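Local atomic coordinates of transcriptional repressor, TetR family (Thermus thermophilus, PDB entry 3ANP), a protein that represses transcription of genes for fatty acid degradation, probably by binding DNA as TetR-family repressors do, and binds acyl-CoA, here lauroyl-CoA. Residues 14-22 / 32-40; 52-61 / 100-110. One frame throughout, in Å; residues are numbered along the deposited sequence.

Contact 1 (14-22 / 32-40)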
loop_
_atom_site.group_PDB
_atom_site.type_symbol
_atom_site.label_atom_id
_atom_site.label_comp_id
_atom_site.label_asym_id
_atom_site.label_seq_id
_atom_site.Cartn_x
_atom_site.Cartn_y
_atom_site.Cartn_z
ATOM N N ILE A 14 -30.368 8.178 -5.688
ATOM C CA ILE A 14 -29.881 6.812 -5.542
ATOM C C ILE A 14 -28.666 6.851 -4.600
ATOM O O ILE A 14 -28.557 6.048 -3.676
ATOM C CB ILE A 14 -29.467 6.226 -6.918
ATOM C CG1 ILE A 14 -30.725 5.991 -7.774
ATOM C CG2 ILE A 14 -28.665 4.922 -6.720
ATOM C CD1 ILE A 14 -30.442 5.729 -9.248
ATOM N N PHE A 15 -27.757 7.799 -4.837
ATOM C CA PHE A 15 -26.579 7.937 -3.994
ATOM C C PHE A 15 -26.971 8.116 -2.522
ATOM O O PHE A 15 -26.472 7.411 -1.630
ATOM C CB PHE A 15 -25.737 9.129 -4.467
ATOM C CG PHE A 15 -24.567 9.433 -3.573
ATOM C CD1 PHE A 15 -24.646 10.443 -2.612
ATOM C CD2 PHE A 15 -23.396 8.686 -3.665
ATOM C CE1 PHE A 15 -23.576 10.699 -1.753
ATOM C CE2 PHE A 15 -22.326 8.932 -2.817
ATOM C CZ PHE A 15 -22.417 9.945 -1.853
ATOM N N ARG A 16 -27.877 9.055 -2.262
ATOM C CA ARG A 16 -28.308 9.295 -0.889
ATOM C C ARG A 16 -28.928 8.068 -0.267
ATOM O O ARG A 16 -28.647 7.735 0.898
ATOM C CB ARG A 16 -29.310 10.454 -0.831
ATOM C CG ARG A 16 -28.657 11.798 -1.091
ATOM C CD ARG A 16 -29.540 12.952 -0.619
ATOM N NE ARG A 16 -30.699 13.132 -1.480
ATOM C CZ ARG A 16 -31.937 12.768 -1.164
ATOM N NH1 ARG A 16 -32.191 12.201 0.011
ATOM N NH2 ARG A 16 -32.919 12.957 -2.038
ATOM N N ALA A 17 -29.785 7.399 -1.034
ATOM C CA ALA A 17 -30.459 6.194 -0.558
ATOM C C ALA A 17 -29.442 5.116 -0.169
ATOM O O ALA A 17 -29.559 4.483 0.879
ATOM C CB ALA A 17 -31.384 5.665 -1.634
ATOM N N ALA A 18 -28.447 4.908 -1.020
ATOM C CA ALA A 18 -27.425 3.898 -0.729
ATOM C C ALA A 18 -26.573 4.240 0.495
ATOM O O ALA A 18 -26.291 3.367 1.325
ATOM C CB ALA A 18 -26.506 3.690 -1.960
HETATM N N MSE A 19 -26.152 5.497 0.605
HETATM C CA MSE A 19 -25.311 5.908 1.725
HETATM C C MSE A 19 -26.025 5.705 3.065
HETATM O O MSE A 19 -25.420 5.220 4.025
HETATM C CB MSE A 19 -24.891 7.379 1.569
HETATM C CG MSE A 19 -23.933 7.647 0.404
HETATM SE SE MSE A 19 -22.259 6.633 0.576
HETATM C CE MSE A 19 -21.667 7.315 2.295
ATOM N N GLU A 20 -27.303 6.082 3.129
ATOM C CA GLU A 20 -28.079 5.910 4.354
ATOM C C GLU A 20 -28.153 4.419 4.731
ATOM O O GLU A 20 -27.921 4.048 5.891
ATOM C CB GLU A 20 -29.492 6.502 4.186
ATOM C CG GLU A 20 -30.375 6.379 5.425
ATOM C CD GLU A 20 -29.960 7.305 6.578
ATOM O OE1 GLU A 20 -28.854 7.892 6.541
ATOM O OE2 GLU A 20 -30.749 7.440 7.539
ATOM N N LEU A 21 -28.451 3.558 3.757
ATOM C CA LEU A 21 -28.521 2.117 4.022
ATOM C C LEU A 21 -27.153 1.596 4.449
ATOM O O LEU A 21 -27.064 0.798 5.380
ATOM C CB LEU A 21 -28.995 1.338 2.771
ATOM C CG LEU A 21 -30.504 1.443 2.518
ATOM C CD1 LEU A 21 -30.839 1.052 1.091
ATOM C CD2 LEU A 21 -31.254 0.540 3.521
ATOM N N PHE A 22 -26.094 2.026 3.761
ATOM C CA PHE A 22 -24.745 1.567 4.109
ATOM C C PHE A 22 -24.421 1.972 5.552
ATOM O O PHE A 22 -23.872 1.185 6.341
ATOM C CB PHE A 22 -23.667 2.179 3.186
ATOM C CG PHE A 22 -23.758 1.756 1.720
ATOM C CD1 PHE A 22 -24.407 0.591 1.340
ATOM C CD2 PHE A 22 -23.122 2.520 0.738
ATOM C CE1 PHE A 22 -24.419 0.183 -0.009
ATOM C CE2 PHE A 22 -23.128 2.130 -0.601
ATOM C CZ PHE A 22 -23.780 0.953 -0.972
ATOM N N ALA A 32 -28.270 -4.320 -3.890
ATOM C CA ALA A 32 -28.707 -3.428 -4.955
ATOM C C ALA A 32 -30.242 -3.320 -4.964
ATOM O O ALA A 32 -30.802 -2.253 -5.256
ATOM C CB ALA A 32 -28.185 -3.941 -6.315
ATOM N N THR A 33 -30.920 -4.413 -4.620
ATOM C CA THR A 33 -32.380 -4.405 -4.601
ATOM C C THR A 33 -32.928 -3.498 -3.483
ATOM O O THR A 33 -33.931 -2.810 -3.683
ATOM C CB THR A 33 -32.962 -5.845 -4.459
ATOM O OG1 THR A 33 -32.603 -6.622 -5.612
ATOM C CG2 THR A 33 -34.488 -5.806 -4.365
ATOM N N GLU A 34 -32.277 -3.493 -2.317
ATOM C CA GLU A 34 -32.711 -2.635 -1.208
ATOM C C GLU A 34 -32.487 -1.174 -1.564
ATOM O O GLU A 34 -33.335 -0.321 -1.281
ATOM C CB GLU A 34 -31.940 -2.954 0.082
ATOM C CG GLU A 34 -32.243 -4.320 0.667
ATOM C CD GLU A 34 -31.421 -4.614 1.917
ATOM O OE1 GLU A 34 -30.214 -4.285 1.929
ATOM O OE2 GLU A 34 -31.971 -5.194 2.879
ATOM N N ILE A 35 -31.331 -0.881 -2.164
ATOM C CA ILE A 35 -31.020 0.478 -2.579
ATOM C C ILE A 35 -32.057 0.967 -3.591
ATOM O O ILE A 35 -32.597 2.071 -3.459
ATOM C CB ILE A 35 -29.597 0.568 -3.208
ATOM C CG1 ILE A 35 -28.532 0.348 -2.121
ATOM C CG2 ILE A 35 -29.385 1.937 -3.851
ATOM C CD1 ILE A 35 -27.114 0.283 -2.676
ATOM N N ALA A 36 -32.336 0.143 -4.598
ATOM C CA ALA A 36 -33.307 0.480 -5.634
ATOM C C ALA A 36 -34.670 0.789 -5.007
ATOM O O ALA A 36 -35.297 1.818 -5.314
ATOM C CB ALA A 36 -33.443 -0.675 -6.616
ATOM N N LYS A 37 -35.120 -0.095 -4.126
ATOM C CA LYS A 37 -36.407 0.098 -3.462
ATOM C C LYS A 37 -36.416 1.411 -2.684
ATOM O O LYS A 37 -37.378 2.173 -2.764
ATOM C CB LYS A 37 -36.709 -1.064 -2.512
ATOM C CG LYS A 37 -38.113 -1.022 -1.897
ATOM C CD LYS A 37 -38.378 -2.226 -0.999
ATOM C CE LYS A 37 -39.859 -2.338 -0.612
ATOM N NZ LYS A 37 -40.348 -1.184 0.201
ATOM N N ALA A 38 -35.344 1.676 -1.941
ATOM C CA ALA A 38 -35.268 2.908 -1.153
ATOM C C ALA A 38 -35.251 4.170 -2.011
ATOM O O ALA A 38 -35.756 5.213 -1.588
ATOM C CB ALA A 38 -34.032 2.884 -0.245
ATOM N N ALA A 39 -34.666 4.084 -3.207
ATOM C CA ALA A 39 -34.585 5.233 -4.113
ATOM C C ALA A 39 -35.737 5.260 -5.126
ATOM O O ALA A 39 -35.798 6.135 -6.001
ATOM C CB ALA A 39 -33.238 5.216 -4.869
ATOM N N HIS A 40 -36.635 4.289 -4.995
ATOM C CA HIS A 40 -37.783 4.133 -5.879
ATOM C C HIS A 40 -37.416 4.019 -7.364
ATOM O O HIS A 40 -37.957 4.737 -8.216
ATOM C CB HIS A 40 -38.798 5.266 -5.679
ATOM C CG HIS A 40 -40.180 4.912 -6.140
ATOM N ND1 HIS A 40 -41.130 5.860 -6.460
ATOM C CD2 HIS A 40 -40.775 3.708 -6.326
ATOM C CE1 HIS A 40 -42.249 5.256 -6.825
ATOM N NE2 HIS A 40 -42.060 3.950 -6.753
#
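Ile14 lies against Ala39, and Ala18 against Ile35, where the helices of 14-22 and 32-39 pass with axes 8.5 Å apart and run at 124° to each other. Ile35 is the knob of the contact, set into a hole formed by Ala18, Leu21, Phe22 and Ile14. With CG1 anti to its carbonyl carbon (chi1 -69°) and the chain extended beyond it (chi2 174°), the end of Ile35 reaches the facing helix. There CD1 rests 3.5 Å from Ala18 CB, a small methyl that permits this close approach, and meets the Phe22 ring obliquely, 3.8 Å from CE1. A branched residue suits the spot because both its arms touch Ala18 CB, CG2 also reaching toward Ile14 CG2 while CD1 goes on to Phe22. Cut back to an alanine, Ile35 would lose both arms, which would probably open a gap between helix 32-39 and the hole of Ala18, Phe22 and Ile14. Helix 32-39 is the first helix of the predicted helix-turn-helix, and the contact fastens it to helix 3-25, the first helix of the three-helix DNA-binding domain of TetR-type repressors. On the flank of the hole, Leu21 lays CD1 over the backbone of helix 32-39, 3.7 Å from Ile35 CA and 3.9 Å from Ala38 CB. At the other end alanines let the helices close in: Ala17 CB and Ala39 CB are 3.8 Å apart, and Ile14 CG1 comes 3.9 Å from Ala39 CB. Just beyond, His40 takes a positive phi and completes a Schellman motif. The carboxylate of Glu34 is turned to Arg25, its salt-bridge partner, while Phe46 of helix 43-49 touches both Ile14 and Ile35.

Contact 2 (52-61 / 100-110)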
loop_
_atom_site.group_PDB
_atom_site.type_symbol
_atom_site.label_atom_id
_atom_site.label_comp_id
_atom_site.label_asym_id
_atom_site.label_seq_id
_atom_site.Cartn_x
_atom_site.Cartn_y
_atom_site.Cartn_z
ATOM N N TYR A 52 -21.572 -1.257 -9.906
ATOM C CA TYR A 52 -21.235 -2.125 -8.783
ATOM C C TYR A 52 -21.353 -1.264 -7.529
ATOM O O TYR A 52 -21.168 -0.050 -7.604
ATOM C CB TYR A 52 -19.821 -2.742 -8.949
ATOM C CG TYR A 52 -18.733 -1.787 -9.399
ATOM C CD1 TYR A 52 -17.894 -1.155 -8.474
ATOM C CD2 TYR A 52 -18.539 -1.520 -10.756
ATOM C CE1 TYR A 52 -16.880 -0.280 -8.892
ATOM C CE2 TYR A 52 -17.550 -0.648 -11.179
ATOM C CZ TYR A 52 -16.721 -0.029 -10.245
ATOM O OH TYR A 52 -15.761 0.846 -10.680
ATOM N N LYS A 53 -21.689 -1.880 -6.396
ATOM C CA LYS A 53 -21.889 -1.146 -5.135
ATOM C C LYS A 53 -20.742 -0.213 -4.727
ATOM O O LYS A 53 -20.988 0.872 -4.175
ATOM C CB LYS A 53 -22.180 -2.122 -3.989
ATOM C CG LYS A 53 -23.585 -2.756 -3.999
ATOM C CD LYS A 53 -23.673 -3.946 -3.033
ATOM C CE LYS A 53 -23.212 -3.569 -1.615
ATOM N NZ LYS A 53 -23.175 -4.770 -0.706
ATOM N N GLU A 54 -19.499 -0.621 -4.995
ATOM C CA GLU A 54 -18.339 0.193 -4.623
ATOM C C GLU A 54 -18.274 1.520 -5.367
ATOM O O GLU A 54 -17.627 2.472 -4.912
ATOM C CB GLU A 54 -17.031 -0.577 -4.865
ATOM C CG GLU A 54 -16.772 -1.718 -3.901
ATOM C CD GLU A 54 -17.646 -2.931 -4.153
ATOM O OE1 GLU A 54 -18.287 -3.016 -5.223
ATOM O OE2 GLU A 54 -17.682 -3.810 -3.274
ATOM N N ALA A 55 -18.917 1.585 -6.531
ATOM C CA ALA A 55 -18.904 2.818 -7.294
ATOM C C ALA A 55 -19.593 3.912 -6.461
ATOM O O ALA A 55 -19.284 5.091 -6.604
ATOM C CB ALA A 55 -19.618 2.624 -8.655
ATOM N N VAL A 56 -20.526 3.524 -5.596
ATOM C CA VAL A 56 -21.187 4.518 -4.739
ATOM C C VAL A 56 -20.141 5.066 -3.762
ATOM O O VAL A 56 -20.014 6.283 -3.585
ATOM C CB VAL A 56 -22.366 3.906 -3.917
ATOM C CG1 VAL A 56 -22.902 4.943 -2.934
ATOM C CG2 VAL A 56 -23.503 3.453 -4.857
ATOM N N LEU A 57 -19.384 4.170 -3.132
ATOM C CA LEU A 57 -18.362 4.599 -2.178
ATOM C C LEU A 57 -17.299 5.473 -2.851
ATOM O O LEU A 57 -16.793 6.417 -2.246
ATOM C CB LEU A 57 -17.705 3.379 -1.522
ATOM C CG LEU A 57 -18.638 2.420 -0.775
ATOM C CD1 LEU A 57 -17.834 1.198 -0.316
ATOM C CD2 LEU A 57 -19.293 3.129 0.430
ATOM N N LEU A 58 -16.956 5.175 -4.101
ATOM C CA LEU A 58 -15.963 5.992 -4.788
ATOM C C LEU A 58 -16.491 7.407 -4.953
ATOM O O LEU A 58 -15.744 8.366 -4.824
ATOM C CB LEU A 58 -15.622 5.414 -6.152
ATOM C CG LEU A 58 -14.877 4.076 -6.087
ATOM C CD1 LEU A 58 -14.621 3.610 -7.513
ATOM C CD2 LEU A 58 -13.560 4.222 -5.315
ATOM N N ASP A 59 -17.780 7.539 -5.251
ATOM C CA ASP A 59 -18.373 8.868 -5.389
ATOM C C ASP A 59 -18.209 9.639 -4.076
ATOM O O ASP A 59 -17.882 10.832 -4.082
ATOM C CB ASP A 59 -19.860 8.758 -5.745
ATOM C CG ASP A 59 -20.125 8.960 -7.237
ATOM O OD1 ASP A 59 -19.159 8.901 -8.035
ATOM O OD2 ASP A 59 -21.302 9.171 -7.613
ATOM N N TYR A 60 -18.439 8.958 -2.954
ATOM C CA TYR A 60 -18.293 9.591 -1.633
ATOM C C TYR A 60 -16.842 9.985 -1.414
ATOM O O TYR A 60 -16.543 11.106 -0.999
ATOM C CB TYR A 60 -18.716 8.635 -0.518
ATOM C CG TYR A 60 -18.661 9.236 0.879
ATOM C CD1 TYR A 60 -18.350 8.445 1.986
ATOM C CD2 TYR A 60 -18.953 10.585 1.096
ATOM C CE1 TYR A 60 -18.332 8.982 3.282
ATOM C CE2 TYR A 60 -18.932 11.130 2.386
ATOM C CZ TYR A 60 -18.622 10.320 3.468
ATOM O OH TYR A 60 -18.612 10.854 4.736
ATOM N N GLY A 61 -15.933 9.052 -1.684
ATOM C CA GLY A 61 -14.518 9.348 -1.524
ATOM C C GLY A 61 -14.089 10.553 -2.343
ATOM O O GLY A 61 -13.304 11.387 -1.872
ATOM N N GLU A 100 -15.077 7.708 9.344
ATOM C CA GLU A 100 -15.768 6.962 8.295
ATOM C C GLU A 100 -15.189 5.584 7.994
ATOM O O GLU A 100 -15.389 5.051 6.906
ATOM C CB GLU A 100 -15.775 7.808 7.015
ATOM C CG GLU A 100 -16.556 9.123 7.164
ATOM C CD GLU A 100 -18.051 8.884 7.290
ATOM O OE1 GLU A 100 -18.454 7.947 8.009
ATOM O OE2 GLU A 100 -18.833 9.632 6.678
ATOM N N LYS A 101 -14.505 5.008 8.970
ATOM C CA LYS A 101 -13.876 3.702 8.822
ATOM C C LYS A 101 -14.699 2.594 8.140
ATOM O O LYS A 101 -14.217 1.944 7.213
ATOM C CB LYS A 101 -13.420 3.209 10.198
ATOM C CG LYS A 101 -12.819 1.821 10.194
ATOM C CD LYS A 101 -12.408 1.413 11.598
ATOM C CE LYS A 101 -11.971 -0.036 11.648
ATOM N NZ LYS A 101 -13.087 -0.951 11.288
ATOM N N ASP A 102 -15.923 2.364 8.607
ATOM C CA ASP A 102 -16.762 1.302 8.041
ATOM C C ASP A 102 -17.127 1.496 6.562
ATOM O O ASP A 102 -17.342 0.516 5.843
ATOM C CB ASP A 102 -18.039 1.132 8.868
ATOM C CG ASP A 102 -17.758 0.709 10.307
ATOM O OD1 ASP A 102 -16.777 -0.035 10.552
ATOM O OD2 ASP A 102 -18.540 1.112 11.194
ATOM N N LEU A 103 -17.226 2.746 6.114
ATOM C CA LEU A 103 -17.537 3.029 4.712
ATOM C C LEU A 103 -16.262 3.045 3.871
ATOM O O LEU A 103 -16.249 2.578 2.738
ATOM C CB LEU A 103 -18.215 4.397 4.557
ATOM C CG LEU A 103 -19.573 4.593 5.226
ATOM C CD1 LEU A 103 -19.966 6.068 5.166
ATOM C CD2 LEU A 103 -20.605 3.737 4.533
ATOM N N LEU A 104 -15.188 3.602 4.416
ATOM C CA LEU A 104 -13.951 3.685 3.658
ATOM C C LEU A 104 -13.220 2.359 3.484
ATOM O O LEU A 104 -12.516 2.168 2.489
ATOM C CB LEU A 104 -12.999 4.700 4.298
ATOM C CG LEU A 104 -13.511 6.137 4.397
ATOM C CD1 LEU A 104 -12.450 7.005 5.046
ATOM C CD2 LEU A 104 -13.856 6.658 3.010
ATOM N N LEU A 105 -13.372 1.432 4.425
ATOM C CA LEU A 105 -12.635 0.165 4.273
ATOM C C LEU A 105 -12.988 -0.567 2.960
ATOM O O LEU A 105 -12.097 -0.871 2.169
ATOM C CB LEU A 105 -12.852 -0.741 5.485
ATOM C CG LEU A 105 -12.060 -2.056 5.522
ATOM C CD1 LEU A 105 -10.581 -1.767 5.355
ATOM C CD2 LEU A 105 -12.314 -2.773 6.843
ATOM N N PRO A 106 -14.282 -0.845 2.702
ATOM C CA PRO A 106 -14.566 -1.539 1.437
ATOM C C PRO A 106 -14.157 -0.705 0.232
ATOM O O PRO A 106 -13.876 -1.231 -0.847
ATOM C CB PRO A 106 -16.075 -1.802 1.504
ATOM C CG PRO A 106 -16.579 -0.771 2.492
ATOM C CD PRO A 106 -15.496 -0.754 3.532
HETATM N N MSE A 107 -14.119 0.607 0.417
HETATM C CA MSE A 107 -13.705 1.485 -0.654
HETATM C C MSE A 107 -12.209 1.276 -0.931
HETATM O O MSE A 107 -11.794 1.191 -2.089
HETATM C CB MSE A 107 -13.987 2.949 -0.283
HETATM C CG MSE A 107 -13.766 3.892 -1.445
HETATM SE SE MSE A 107 -13.699 5.751 -0.943
HETATM C CE MSE A 107 -11.973 5.744 -0.091
ATOM N N PHE A 108 -11.401 1.182 0.127
ATOM C CA PHE A 108 -9.956 0.978 -0.027
ATOM C C PHE A 108 -9.640 -0.326 -0.775
ATOM O O PHE A 108 -8.699 -0.378 -1.563
ATOM C CB PHE A 108 -9.237 0.936 1.336
ATOM C CG PHE A 108 -9.214 2.256 2.082
ATOM C CD1 PHE A 108 -9.170 3.480 1.401
ATOM C CD2 PHE A 108 -9.181 2.266 3.481
ATOM C CE1 PHE A 108 -9.088 4.698 2.099
ATOM C CE2 PHE A 108 -9.099 3.476 4.188
ATOM C CZ PHE A 108 -9.052 4.691 3.496
ATOM N N TYR A 109 -10.405 -1.383 -0.527
ATOM C CA TYR A 109 -10.142 -2.649 -1.220
ATOM C C TYR A 109 -10.344 -2.525 -2.726
ATOM O O TYR A 109 -9.726 -3.248 -3.501
ATOM C CB TYR A 109 -11.033 -3.773 -0.672
ATOM C CG TYR A 109 -10.534 -4.320 0.635
ATOM C CD1 TYR A 109 -9.285 -4.947 0.721
ATOM C CD2 TYR A 109 -11.289 -4.189 1.795
ATOM C CE1 TYR A 109 -8.807 -5.427 1.942
ATOM C CE2 TYR A 109 -10.822 -4.661 3.010
ATOM C CZ TYR A 109 -9.584 -5.279 3.080
ATOM O OH TYR A 109 -9.146 -5.762 4.297
ATOM N N GLU A 110 -11.201 -1.599 -3.139
ATOM C CA GLU A 110 -11.471 -1.397 -4.559
ATOM C C GLU A 110 -10.207 -0.941 -5.297
ATOM O O GLU A 110 -10.050 -1.205 -6.478
ATOM C CB GLU A 110 -12.617 -0.394 -4.723
ATOM C CG GLU A 110 -13.167 -0.235 -6.117
ATOM C CD GLU A 110 -13.769 -1.509 -6.723
ATOM O OE1 GLU A 110 -14.049 -2.485 -6.000
ATOM O OE2 GLU A 110 -13.981 -1.503 -7.946
HETATM O O HOH W 1 -13.667 0.874 -9.230
#
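Leu57 meets Met107 where helix 54-61 crosses helix 101-110 at -110°, their axes 9.2 Å apart. Apolar packing fills the middle. Leu57 directs CD1 onto the ring of Pro106, 3.7 Å from its CG, the two side chains lying nearly at right angles; the compact, rigid ring of Pro106 sits where helix 101-110 kinks, because a proline N has no hydrogen to give to the preceding turn. Met107, a selenomethionine, has CG anti to the backbone N (chi1 -171°), which carries its chain along helix 54-61: CG lies 3.9 Å from Leu58 CD2, and SE lies 3.4 Å from Leu57 O. Gly61 suits its place beside SE, since a CB there would point into the selenium. Tyr60 adds its ring, with CE1 3.8 Å from Leu103 CD1.

Polar groups close both ends. Tyr60 OH donates to Glu100 OE2, which lies at the ring edge near its plane, the carboxylate being turned 89° to the ring; the 2.3 Å between OH and OE2 is doubtfully short. At the far end a water takes a hydrogen bond from Tyr52 OH and gives one to Glu110 OE2 (2.7 Å). That oxygen also forms a salt bridge with Arg118, while OE1 accepts from Asn113. Glu54 and Glu110 bring like charges close, and Arg118, with a weak, long pairing to Glu54, would probably ease their proximity.

Helix 54-77 leads from the DNA-binding domain into the ligand-binding domain, and the side chain of Met107 lies about 4 Å from the bound acyl-CoA, so this crossing is consistent with a route between pocket and DNA. Helix 3-25 packs on Tyr60 and Leu103, helix 116-125 on Tyr52, Leu58 and Glu110.

How the contacts relate
Contact 1 is partly buried, its centre about 23 Å from that of the chain, within the DNA-binding domain; contact 2 is buried, its centre about 10 Å from the chain's, and joins this domain to the ligand-binding one. They share no helix, yet helix 3-25 ties them together: Met19, on its side turned from helix 32-39, puts CE 3.5 Å from Tyr60 CD1 and also touches Leu103, while Phe22 packs on Val56. Their chemistry differs accordingly. Contact 1 has no hydrogen bond between its segments and relies on alanines and branched aliphatics, whereas contact 2 combines an apolar middle, one side chain of which nears the acyl-CoA, with carboxylates, tyrosines and a water at its ends.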